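Local coordinates for ribonuclease (Nicotiana glutinosa, PDB 1IYB), which probably cleaves RNA as a member of the ribonuclease T2 family and binds guanosine-5'-monophosphate, at residues F13-P18 with N123-L128; F40-L45 with K116-L121; E129-A134 with N150-A155. All coordinates share one frame; numbering follows the deposited sequence.

Contact 1. Residues F13-P18 with N123-L128; sequences FVQQWP and NQINLL. With 5GP (guanosine-5'-monophosphate), chain C.
Ile125 touches strand 10-16 twice. Its CD1 reaches the Phe13 ring, 4.3 Å from CD2. Its carbonyl, at the first residue to leave the helix, accepts a hydrogen bond from Gln15, NE2 to O 3.2 Å. That bond is nearly straight (172° at the hydrogen) and lies in both the carbonyl plane and the amide plane. With CG placed opposite its own carbonyl carbon (chi1 -66°) and the chain extended beyond, Gln15 carries its amide across to this oxygen. Asn126 caps the next helix through OD1 to the N of Glu129. Leu127 comes from the opposite direction to Gln15 and sets CD1 3.4 Å from Gln15 NE2, while its backbone N donates to a water, 3.0 Å, that donates to Gln15 OE1, 2.6 Å. Leu128 CD1 closes the row, 4.3 Å from CH2 of Trp17, whose NE1 is hydrogen-bonded to Pro206 O. A leucine in place of Gln15 would probably leave the Ile125 carbonyl without the straight amide donor and the water without this acceptor. The chemistry implies that one buried amide ties the break between two helices to the strand, whose next residue, Gln16, reads guanine through OE1 to N1, 2.8 Å, and NE2 to O6.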
loop_
_atom_site.group_PDB
_atom_site.type_symbol
_atom_site.label_atom_id
_atom_site.label_comp_id
_atom_site.label_asym_id
_atom_site.label_seq_id
_atom_site.Cartn_x
_atom_site.Cartn_y
_atom_site.Cartn_z
ATOM N N PHE A 13 15.838 -2.194 7.870
ATOM C CA PHE A 13 16.132 -0.936 8.553
ATOM C C PHE A 13 16.637 -0.078 7.400
ATOM O O PHE A 13 17.702 -0.344 6.837
ATOM C CB PHE A 13 17.214 -1.102 9.625
ATOM C CG PHE A 13 17.655 0.200 10.235
ATOM C CD1 PHE A 13 16.730 1.068 10.814
ATOM C CD2 PHE A 13 18.994 0.572 10.210
ATOM C CE1 PHE A 13 17.134 2.292 11.357
ATOM C CE2 PHE A 13 19.405 1.794 10.750
ATOM C CZ PHE A 13 18.477 2.652 11.323
ATOM N N VAL A 14 15.858 0.941 7.045
ATOM C CA VAL A 14 16.163 1.790 5.899
ATOM C C VAL A 14 16.643 3.197 6.222
ATOM O O VAL A 14 16.015 3.911 7.001
ATOM C CB VAL A 14 14.906 1.899 5.001
ATOM C CG1 VAL A 14 15.239 2.616 3.701
ATOM C CG2 VAL A 14 14.347 0.507 4.730
ATOM N N GLN A 15 17.759 3.583 5.608
ATOM C CA GLN A 15 18.330 4.916 5.785
ATOM C C GLN A 15 18.418 5.611 4.429
ATOM O O GLN A 15 18.691 4.970 3.410
ATOM C CB GLN A 15 19.724 4.829 6.408
ATOM C CG GLN A 15 19.727 4.303 7.828
ATOM C CD GLN A 15 21.091 4.428 8.476
ATOM O OE1 GLN A 15 21.581 5.539 8.696
ATOM N NE2 GLN A 15 21.717 3.295 8.774
ATOM N N GLN A 16 18.180 6.921 4.422
ATOM C CA GLN A 16 18.209 7.705 3.192
ATOM C C GLN A 16 19.342 8.722 3.190
ATOM O O GLN A 16 19.723 9.246 4.240
ATOM C CB GLN A 16 16.875 8.451 3.010
ATOM C CG GLN A 16 16.545 9.424 4.151
ATOM C CD GLN A 16 15.319 10.290 3.874
ATOM O OE1 GLN A 16 14.618 10.103 2.878
ATOM N NE2 GLN A 16 15.055 11.244 4.763
ATOM N N TRP A 17 19.880 8.992 2.003
ATOM C CA TRP A 17 20.938 9.980 1.858
ATOM C C TRP A 17 20.268 11.295 1.462
ATOM O O TRP A 17 19.681 11.398 0.389
ATOM C CB TRP A 17 21.938 9.564 0.775
ATOM C CG TRP A 17 22.987 10.607 0.574
ATOM C CD1 TRP A 17 23.231 11.322 -0.568
ATOM C CD2 TRP A 17 23.887 11.113 1.565
ATOM N NE1 TRP A 17 24.223 12.247 -0.342
ATOM C CE2 TRP A 17 24.644 12.140 0.958
ATOM C CE3 TRP A 17 24.126 10.800 2.912
ATOM C CZ2 TRP A 17 25.623 12.860 1.654
ATOM C CZ3 TRP A 17 25.100 11.516 3.605
ATOM C CH2 TRP A 17 25.837 12.537 2.971
ATOM N N PRO A 18 20.340 12.314 2.331
ATOM C CA PRO A 18 19.708 13.596 2.008
ATOM C C PRO A 18 20.138 14.224 0.683
ATOM O O PRO A 18 19.332 14.862 0.002
ATOM C CB PRO A 18 20.041 14.468 3.226
ATOM C CG PRO A 18 21.281 13.840 3.789
ATOM C CD PRO A 18 21.004 12.367 3.644
ATOM N N ASN A 123 22.675 4.372 15.384
ATOM C CA ASN A 123 23.965 4.599 16.028
ATOM C C ASN A 123 24.903 3.422 15.777
ATOM O O ASN A 123 26.115 3.597 15.680
ATOM C CB ASN A 123 23.765 4.803 17.529
ATOM C CG ASN A 123 25.070 5.026 18.271
ATOM O OD1 ASN A 123 25.763 6.021 18.051
ATOM N ND2 ASN A 123 25.410 4.098 19.157
ATOM N N GLN A 124 24.329 2.228 15.671
ATOM C CA GLN A 124 25.081 0.996 15.430
ATOM C C GLN A 124 25.625 0.926 14.004
ATOM O O GLN A 124 26.707 0.387 13.763
ATOM C CB GLN A 124 24.163 -0.207 15.671
ATOM C CG GLN A 124 24.805 -1.578 15.470
ATOM C CD GLN A 124 23.775 -2.692 15.328
ATOM O OE1 GLN A 124 22.711 -2.660 15.952
ATOM N NE2 GLN A 124 24.095 -3.692 14.514
ATOM N N ILE A 125 24.869 1.486 13.067
ATOM C CA ILE A 125 25.238 1.454 11.657
ATOM C C ILE A 125 25.415 2.852 11.069
ATOM O O ILE A 125 24.505 3.387 10.430
ATOM C CB ILE A 125 24.157 0.697 10.861
ATOM C CG1 ILE A 125 23.897 -0.657 11.526
ATOM C CG2 ILE A 125 24.595 0.512 9.415
ATOM C CD1 ILE A 125 22.708 -1.396 10.976
ATOM N N ASN A 126 26.588 3.439 11.292
ATOM C CA ASN A 126 26.890 4.773 10.775
ATOM C C ASN A 126 27.417 4.592 9.358
ATOM O O ASN A 126 28.610 4.358 9.148
ATOM C CB ASN A 126 27.953 5.451 11.638
ATOM C CG ASN A 126 28.114 6.925 11.311
ATOM O OD1 ASN A 126 28.084 7.321 10.148
ATOM N ND2 ASN A 126 28.300 7.744 12.342
ATOM N N LEU A 127 26.520 4.703 8.388
ATOM C CA LEU A 127 26.869 4.509 6.989
ATOM C C LEU A 127 27.867 5.508 6.425
ATOM O O LEU A 127 28.751 5.132 5.660
ATOM C CB LEU A 127 25.600 4.509 6.145
ATOM C CG LEU A 127 24.651 3.357 6.473
ATOM C CD1 LEU A 127 23.314 3.584 5.785
ATOM C CD2 LEU A 127 25.274 2.037 6.036
ATOM N N LEU A 128 27.735 6.778 6.791
ATOM C CA LEU A 128 28.664 7.777 6.282
ATOM C C LEU A 128 30.083 7.436 6.717
ATOM O O LEU A 128 31.008 7.458 5.908
ATOM C CB LEU A 128 28.297 9.174 6.784
ATOM C CG LEU A 128 29.227 10.293 6.296
ATOM C CD1 LEU A 128 29.083 10.460 4.794
ATOM C CD2 LEU A 128 28.892 11.594 7.011
HETATM P P 5GP C . 7.332 4.497 3.267
HETATM O O1P 5GP C . 6.436 3.390 2.922
HETATM O O2P 5GP C . 7.825 4.413 4.698
HETATM O O3P 5GP C . 8.535 4.562 2.263
HETATM O "O5'" 5GP C . 6.623 5.965 3.113
HETATM C "C5'" 5GP C . 7.397 7.215 3.241
HETATM C "C4'" 5GP C . 6.562 8.506 3.069
HETATM O "O4'" 5GP C . 6.996 9.435 4.160
HETATM C "C3'" 5GP C . 6.732 9.356 1.812
HETATM O "O3'" 5GP C . 5.925 8.939 0.722
HETATM C "C2'" 5GP C . 6.368 10.778 2.254
HETATM O "O2'" 5GP C . 4.951 11.037 2.147
HETATM C "C1'" 5GP C . 6.866 10.818 3.689
HETATM N N9 5GP C . 8.082 11.624 4.026
HETATM C C8 5GP C . 8.204 12.737 4.828
HETATM N N7 5GP C . 9.435 13.166 5.017
HETATM C C5 5GP C . 10.187 12.243 4.263
HETATM C C6 5GP C . 11.608 12.186 4.077
HETATM O O6 5GP C . 12.464 12.933 4.537
HETATM N N1 5GP C . 11.982 11.092 3.236
HETATM C C2 5GP C . 11.075 10.197 2.672
HETATM N N2 5GP C . 11.648 9.241 1.911
HETATM N N3 5GP C . 9.741 10.247 2.846
HETATM C C4 5GP C . 9.369 11.299 3.653
HETATM O O HOH W 1 24.052 6.235 9.204
#

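Contact 2. Residues F40-L45 with K116-L121; sequences FGIHGL and KKALDL. With 5GP (guanosine-5'-monophosphate), chain C.
Strand 41-45 runs at 127° to helix 116-121, their axes 8.7 Å apart at closest, and the nearest CA pair is Leu45 with Ala118, 6.3 Å. Two strand side chains, Ile42 and Leu45, face the helix although they are three residues apart in sequence. The classic beta bulge at His43 and Gly44, both opposite Val14, is consistent with this spacing, since in a regular strand residues on one side are two apart. Ile42 meets the helix with the end of its chain: CD1 rests 3.7 Å from Ala118 O and 4.1 Å from Leu119 CD2. Leu45 divides its branches. CD1 meets Leu121 CD1 at 3.9 Å, the two chains at about a right angle, and CD2 meets Lys117 CG at 4.0 Å. Its CG lies anti to the N (chi1 -174°), which sends the fork out toward the helix. Lys117 gives only its aliphatic part here, because a bend at chi2 (65°) turns the chain on to Gly185 O. Methyl and methylene groups make the contacts, one of them on a backbone carbonyl oxygen; no hydrogen bond links the two segments. The His43 ring lies in the nucleotide pocket, with guanosine-5'-monophosphate N2 over one ring face, O3P 3.1 Å from His43 NE2, and ND1 hydrogen-bonded to Gln176 OE1. Thus helix 111-124 packs on one side of edge strand 41-48 and the ligand lies on the other. Leu119 continues onto helix 73-79, and Leu121 reaches Phe13 of strand 10-16 and Val181 of strand 172-182.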
loop_
_atom_site.group_PDB
_atom_site.type_symbol
_atom_site.label_atom_id
_atom_site.label_comp_id
_atom_site.label_asym_id
_atom_site.label_seq_id
_atom_site.Cartn_x
_atom_site.Cartn_y
_atom_site.Cartn_z
ATOM N N PHE A 40 23.537 10.114 6.741
ATOM C CA PHE A 40 22.328 9.417 6.341
ATOM C C PHE A 40 21.318 9.656 7.460
ATOM O O PHE A 40 21.696 9.857 8.617
ATOM C CB PHE A 40 22.568 7.908 6.210
ATOM C CG PHE A 40 23.261 7.507 4.940
ATOM C CD1 PHE A 40 24.638 7.656 4.800
ATOM C CD2 PHE A 40 22.533 6.978 3.880
ATOM C CE1 PHE A 40 25.283 7.283 3.621
ATOM C CE2 PHE A 40 23.171 6.599 2.691
ATOM C CZ PHE A 40 24.546 6.754 2.565
ATOM N N GLY A 41 20.038 9.652 7.108
ATOM C CA GLY A 41 18.995 9.828 8.105
ATOM C C GLY A 41 18.103 8.602 8.076
ATOM O O GLY A 41 18.049 7.897 7.070
ATOM N N ILE A 42 17.417 8.329 9.179
ATOM C CA ILE A 42 16.520 7.178 9.241
ATOM C C ILE A 42 15.295 7.407 8.360
ATOM O O ILE A 42 14.745 8.505 8.327
ATOM C CB ILE A 42 15.995 6.951 10.682
ATOM C CG1 ILE A 42 17.157 6.641 11.629
ATOM C CG2 ILE A 42 14.967 5.819 10.691
ATOM C CD1 ILE A 42 16.770 6.683 13.094
ATOM N N HIS A 43 14.888 6.388 7.612
ATOM C CA HIS A 43 13.661 6.503 6.841
ATOM C C HIS A 43 12.663 5.736 7.711
ATOM O O HIS A 43 11.637 6.282 8.116
ATOM C CB HIS A 43 13.768 5.865 5.452
ATOM C CG HIS A 43 12.531 6.040 4.624
ATOM N ND1 HIS A 43 12.516 5.869 3.256
ATOM C CD2 HIS A 43 11.262 6.359 4.976
ATOM C CE1 HIS A 43 11.291 6.077 2.802
ATOM N NE2 HIS A 43 10.511 6.375 3.826
ATOM N N GLY A 44 12.988 4.482 8.026
ATOM C CA GLY A 44 12.119 3.692 8.883
ATOM C C GLY A 44 12.572 2.263 9.126
ATOM O O GLY A 44 13.570 1.809 8.559
ATOM N N LEU A 45 11.836 1.572 9.996
ATOM C CA LEU A 45 12.078 0.167 10.348
ATOM C C LEU A 45 10.835 -0.522 9.785
ATOM O O LEU A 45 9.726 -0.371 10.313
ATOM C CB LEU A 45 12.164 0.000 11.870
ATOM C CG LEU A 45 12.553 -1.379 12.417
ATOM C CD1 LEU A 45 13.892 -1.825 11.840
ATOM C CD2 LEU A 45 12.633 -1.307 13.939
ATOM N N LYS A 116 12.936 3.626 19.630
ATOM C CA LYS A 116 14.219 3.418 20.297
ATOM C C LYS A 116 15.080 2.430 19.505
ATOM O O LYS A 116 16.283 2.641 19.337
ATOM C CB LYS A 116 14.011 2.894 21.724
ATOM C CG LYS A 116 15.288 2.399 22.399
ATOM C CD LYS A 116 15.007 1.854 23.792
ATOM C CE LYS A 116 16.135 0.946 24.276
ATOM N NZ LYS A 116 17.465 1.610 24.219
ATOM N N LYS A 117 14.474 1.352 19.018
ATOM C CA LYS A 117 15.230 0.370 18.253
ATOM C C LYS A 117 15.804 1.016 16.993
ATOM O O LYS A 117 16.960 0.784 16.638
ATOM C CB LYS A 117 14.346 -0.822 17.870
ATOM C CG LYS A 117 15.080 -1.900 17.081
ATOM C CD LYS A 117 16.168 -2.566 17.907
ATOM C CE LYS A 117 16.931 -3.589 17.079
ATOM N NZ LYS A 117 17.892 -4.373 17.912
ATOM N N ALA A 118 14.996 1.825 16.315
ATOM C CA ALA A 118 15.456 2.493 15.103
ATOM C C ALA A 118 16.646 3.398 15.419
ATOM O O ALA A 118 17.618 3.448 14.664
ATOM C CB ALA A 118 14.322 3.308 14.492
ATOM N N LEU A 119 16.558 4.120 16.532
ATOM C CA LEU A 119 17.633 5.017 16.941
ATOM C C LEU A 119 18.896 4.246 17.297
ATOM O O LEU A 119 20.005 4.674 16.967
ATOM C CB LEU A 119 17.190 5.863 18.136
ATOM C CG LEU A 119 16.170 6.958 17.825
ATOM C CD1 LEU A 119 15.685 7.589 19.121
ATOM C CD2 LEU A 119 16.805 8.012 16.927
ATOM N N ASP A 120 18.732 3.110 17.970
ATOM C CA ASP A 120 19.881 2.298 18.356
ATOM C C ASP A 120 20.553 1.695 17.125
ATOM O O ASP A 120 21.784 1.636 17.050
ATOM C CB ASP A 120 19.451 1.211 19.350
ATOM C CG ASP A 120 19.160 1.772 20.743
ATOM O OD1 ASP A 120 18.672 1.014 21.611
ATOM O OD2 ASP A 120 19.425 2.972 20.980
ATOM N N LEU A 121 19.752 1.255 16.155
ATOM C CA LEU A 121 20.293 0.691 14.921
ATOM C C LEU A 121 21.056 1.776 14.153
ATOM O O LEU A 121 22.096 1.514 13.551
ATOM C CB LEU A 121 19.158 0.137 14.049
ATOM C CG LEU A 121 18.584 -1.214 14.489
ATOM C CD1 LEU A 121 17.245 -1.454 13.808
ATOM C CD2 LEU A 121 19.582 -2.320 14.154
HETATM P P 5GP C . 7.332 4.497 3.267
HETATM O O1P 5GP C . 6.436 3.390 2.922
HETATM O O2P 5GP C . 7.825 4.413 4.698
HETATM O O3P 5GP C . 8.535 4.562 2.263
HETATM O "O5'" 5GP C . 6.623 5.965 3.113
HETATM C "C5'" 5GP C . 7.397 7.215 3.241
HETATM C "C4'" 5GP C . 6.562 8.506 3.069
HETATM O "O4'" 5GP C . 6.996 9.435 4.160
HETATM C "C3'" 5GP C . 6.732 9.356 1.812
HETATM O "O3'" 5GP C . 5.925 8.939 0.722
HETATM C "C2'" 5GP C . 6.368 10.778 2.254
HETATM O "O2'" 5GP C . 4.951 11.037 2.147
HETATM C "C1'" 5GP C . 6.866 10.818 3.689
HETATM N N9 5GP C . 8.082 11.624 4.026
HETATM C C8 5GP C . 8.204 12.737 4.828
HETATM N N7 5GP C . 9.435 13.166 5.017
HETATM C C5 5GP C . 10.187 12.243 4.263
HETATM C C6 5GP C . 11.608 12.186 4.077
HETATM O O6 5GP C . 12.464 12.933 4.537
HETATM N N1 5GP C . 11.982 11.092 3.236
HETATM C C2 5GP C . 11.075 10.197 2.672
HETATM N N2 5GP C . 11.648 9.241 1.911
HETATM N N3 5GP C . 9.741 10.247 2.846
HETATM C C4 5GP C . 9.369 11.299 3.653
#

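Contact 3. Residues E129-A134 with N150-A155; sequences EILQGA and NAIRSA
Between Ile130 and Ala155 only aliphatic groups meet, and no flat side chain crosses this contact. The guanidinium of Arg153 lies on the far side of its helix, with Asn150 OD1 3.2 Å above one face, offset toward the rim. The interface itself centres on Ile130. With CG1 anti to the carbonyl carbon (chi1 -70°), CG2 is left opposite the backbone N and enters a notch formed by Ala151 O at 3.6 Å, Ala155 CB at 3.6 Å and Ile152 CG1 at 4.1 Å. Ala155 CB also faces CG1 and CD1 of Ile130, thus lying alongside that branch. Leu131 brings a single methyl, CD2, to within 4.2 Å of Ile152 CG1, the two chains meeting at a slant, and to a like distance from the Ala151 methyl. Ala134 CB touches Ala151 CB at 3.8 Å. The axes of 129-133 and 150-155 approach to 9.1 Å at 111°. In the fold, helix 127-133 crosses helix 145-156 away from the centre of the chain, one margin exposed at Ala134 and Ala155. Leu131 also touches Ile148, and Ile130 touches Ile156, both of helix 145-156, and the loop residues Ile136 and Pro160 pack on Leu131 and Ile152.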
loop_
_atom_site.group_PDB
_atom_site.type_symbol
_atom_site.label_atom_id
_atom_site.label_comp_id
_atom_site.label_asym_id
_atom_site.label_seq_id
_atom_site.Cartn_x
_atom_site.Cartn_y
_atom_site.Cartn_z
ATOM N N GLU A 129 30.257 7.109 7.994
ATOM C CA GLU A 129 31.584 6.773 8.500
ATOM C C GLU A 129 32.138 5.487 7.907
ATOM O O GLU A 129 33.336 5.384 7.655
ATOM C CB GLU A 129 31.574 6.693 10.026
ATOM C CG GLU A 129 31.498 8.065 10.685
ATOM C CD GLU A 129 31.684 8.005 12.187
ATOM O OE1 GLU A 129 30.840 7.389 12.863
ATOM O OE2 GLU A 129 32.677 8.575 12.691
ATOM N N ILE A 130 31.271 4.506 7.688
ATOM C CA ILE A 130 31.698 3.245 7.100
ATOM C C ILE A 130 32.189 3.499 5.679
ATOM O O ILE A 130 33.263 3.043 5.288
ATOM C CB ILE A 130 30.537 2.223 7.042
ATOM C CG1 ILE A 130 30.189 1.741 8.450
ATOM C CG2 ILE A 130 30.915 1.052 6.139
ATOM C CD1 ILE A 130 28.895 0.955 8.515
ATOM N N LEU A 131 31.404 4.245 4.911
ATOM C CA LEU A 131 31.766 4.524 3.534
ATOM C C LEU A 131 33.006 5.397 3.415
ATOM O O LEU A 131 33.899 5.100 2.623
ATOM C CB LEU A 131 30.578 5.150 2.793
ATOM C CG LEU A 131 29.423 4.154 2.599
ATOM C CD1 LEU A 131 28.218 4.849 1.984
ATOM C CD2 LEU A 131 29.886 2.997 1.720
ATOM N N GLN A 132 33.085 6.460 4.207
ATOM C CA GLN A 132 34.257 7.318 4.118
ATOM C C GLN A 132 35.502 6.582 4.605
ATOM O O GLN A 132 36.618 6.889 4.179
ATOM C CB GLN A 132 34.020 8.623 4.890
ATOM C CG GLN A 132 32.927 9.480 4.241
ATOM C CD GLN A 132 32.914 10.925 4.711
ATOM O OE1 GLN A 132 32.590 11.218 5.861
ATOM N NE2 GLN A 132 33.274 11.839 3.815
ATOM N N GLY A 133 35.307 5.587 5.466
ATOM C CA GLY A 133 36.427 4.810 5.962
ATOM C C GLY A 133 37.045 3.981 4.850
ATOM O O GLY A 133 38.195 3.542 4.947
ATOM N N ALA A 134 36.277 3.770 3.785
ATOM C CA ALA A 134 36.738 2.995 2.639
ATOM C C ALA A 134 37.040 3.888 1.436
ATOM O O ALA A 134 37.218 3.401 0.320
ATOM C CB ALA A 134 35.691 1.944 2.265
ATOM N N ASN A 150 30.296 -3.968 -0.464
ATOM C CA ASN A 150 31.368 -4.649 0.249
ATOM C C ASN A 150 32.004 -3.853 1.379
ATOM O O ASN A 150 32.459 -4.433 2.363
ATOM C CB ASN A 150 32.423 -5.138 -0.746
ATOM C CG ASN A 150 31.866 -6.181 -1.706
ATOM O OD1 ASN A 150 30.941 -6.920 -1.362
ATOM N ND2 ASN A 150 32.432 -6.254 -2.905
ATOM N N ALA A 151 32.030 -2.530 1.252
ATOM C CA ALA A 151 32.588 -1.699 2.309
ATOM C C ALA A 151 31.697 -1.872 3.538
ATOM O O ALA A 151 32.177 -1.989 4.664
ATOM C CB ALA A 151 32.609 -0.239 1.875
ATOM N N ILE A 152 30.388 -1.898 3.308
ATOM C CA ILE A 152 29.434 -2.062 4.396
ATOM C C ILE A 152 29.478 -3.478 4.969
ATOM O O ILE A 152 29.457 -3.661 6.186
ATOM C CB ILE A 152 28.009 -1.719 3.914
ATOM C CG1 ILE A 152 27.947 -0.228 3.561
ATOM C CG2 ILE A 152 26.987 -2.070 4.990
ATOM C CD1 ILE A 152 26.715 0.165 2.778
ATOM N N ARG A 153 29.559 -4.476 4.096
ATOM C CA ARG A 153 29.612 -5.858 4.554
ATOM C C ARG A 153 30.835 -6.104 5.433
ATOM O O ARG A 153 30.744 -6.762 6.467
ATOM C CB ARG A 153 29.634 -6.817 3.363
ATOM C CG ARG A 153 29.600 -8.279 3.777
ATOM C CD ARG A 153 29.601 -9.198 2.571
ATOM N NE ARG A 153 30.815 -9.056 1.773
ATOM C CZ ARG A 153 31.071 -9.762 0.677
ATOM N NH1 ARG A 153 30.196 -10.664 0.246
ATOM N NH2 ARG A 153 32.202 -9.566 0.010
ATOM N N SER A 154 31.985 -5.575 5.025
ATOM C CA SER A 154 33.205 -5.757 5.800
ATOM C C SER A 154 33.096 -5.100 7.173
ATOM O O SER A 154 33.679 -5.577 8.149
ATOM C CB SER A 154 34.406 -5.166 5.055
ATOM O OG SER A 154 34.638 -5.852 3.840
ATOM N N ALA A 155 32.344 -4.008 7.244
ATOM C CA ALA A 155 32.182 -3.273 8.490
ATOM C C ALA A 155 31.188 -3.870 9.479
ATOM O O ALA A 155 31.517 -4.058 10.650
ATOM C CB ALA A 155 31.801 -1.825 8.188
#

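Contacts 1 and 2 have centres about 8 Å apart and share helix 111-124 and one antiparallel sheet, in which strands 10-16 and 41-48 are neighbours. Backbone hydrogen bonds such as Val14 O to His43 N, 2.8 Å, join them directly. Along the chain, contact 2 is nested in the loop closed by contact 1, and contact 3 follows both. Contact 3, its centre about 12 Å from that of contact 1 and 18 Å from that of contact 2, shares helix 127-133 with contact 1; Leu127 CD2 packs on Ile152 CD1 at 4.0 Å between them. The first two join the sheet to the successive helices 111-124 and 127-133 beside the guanosine-5'-monophosphate pocket, while the third extends that packing outward to a peripheral helix pair.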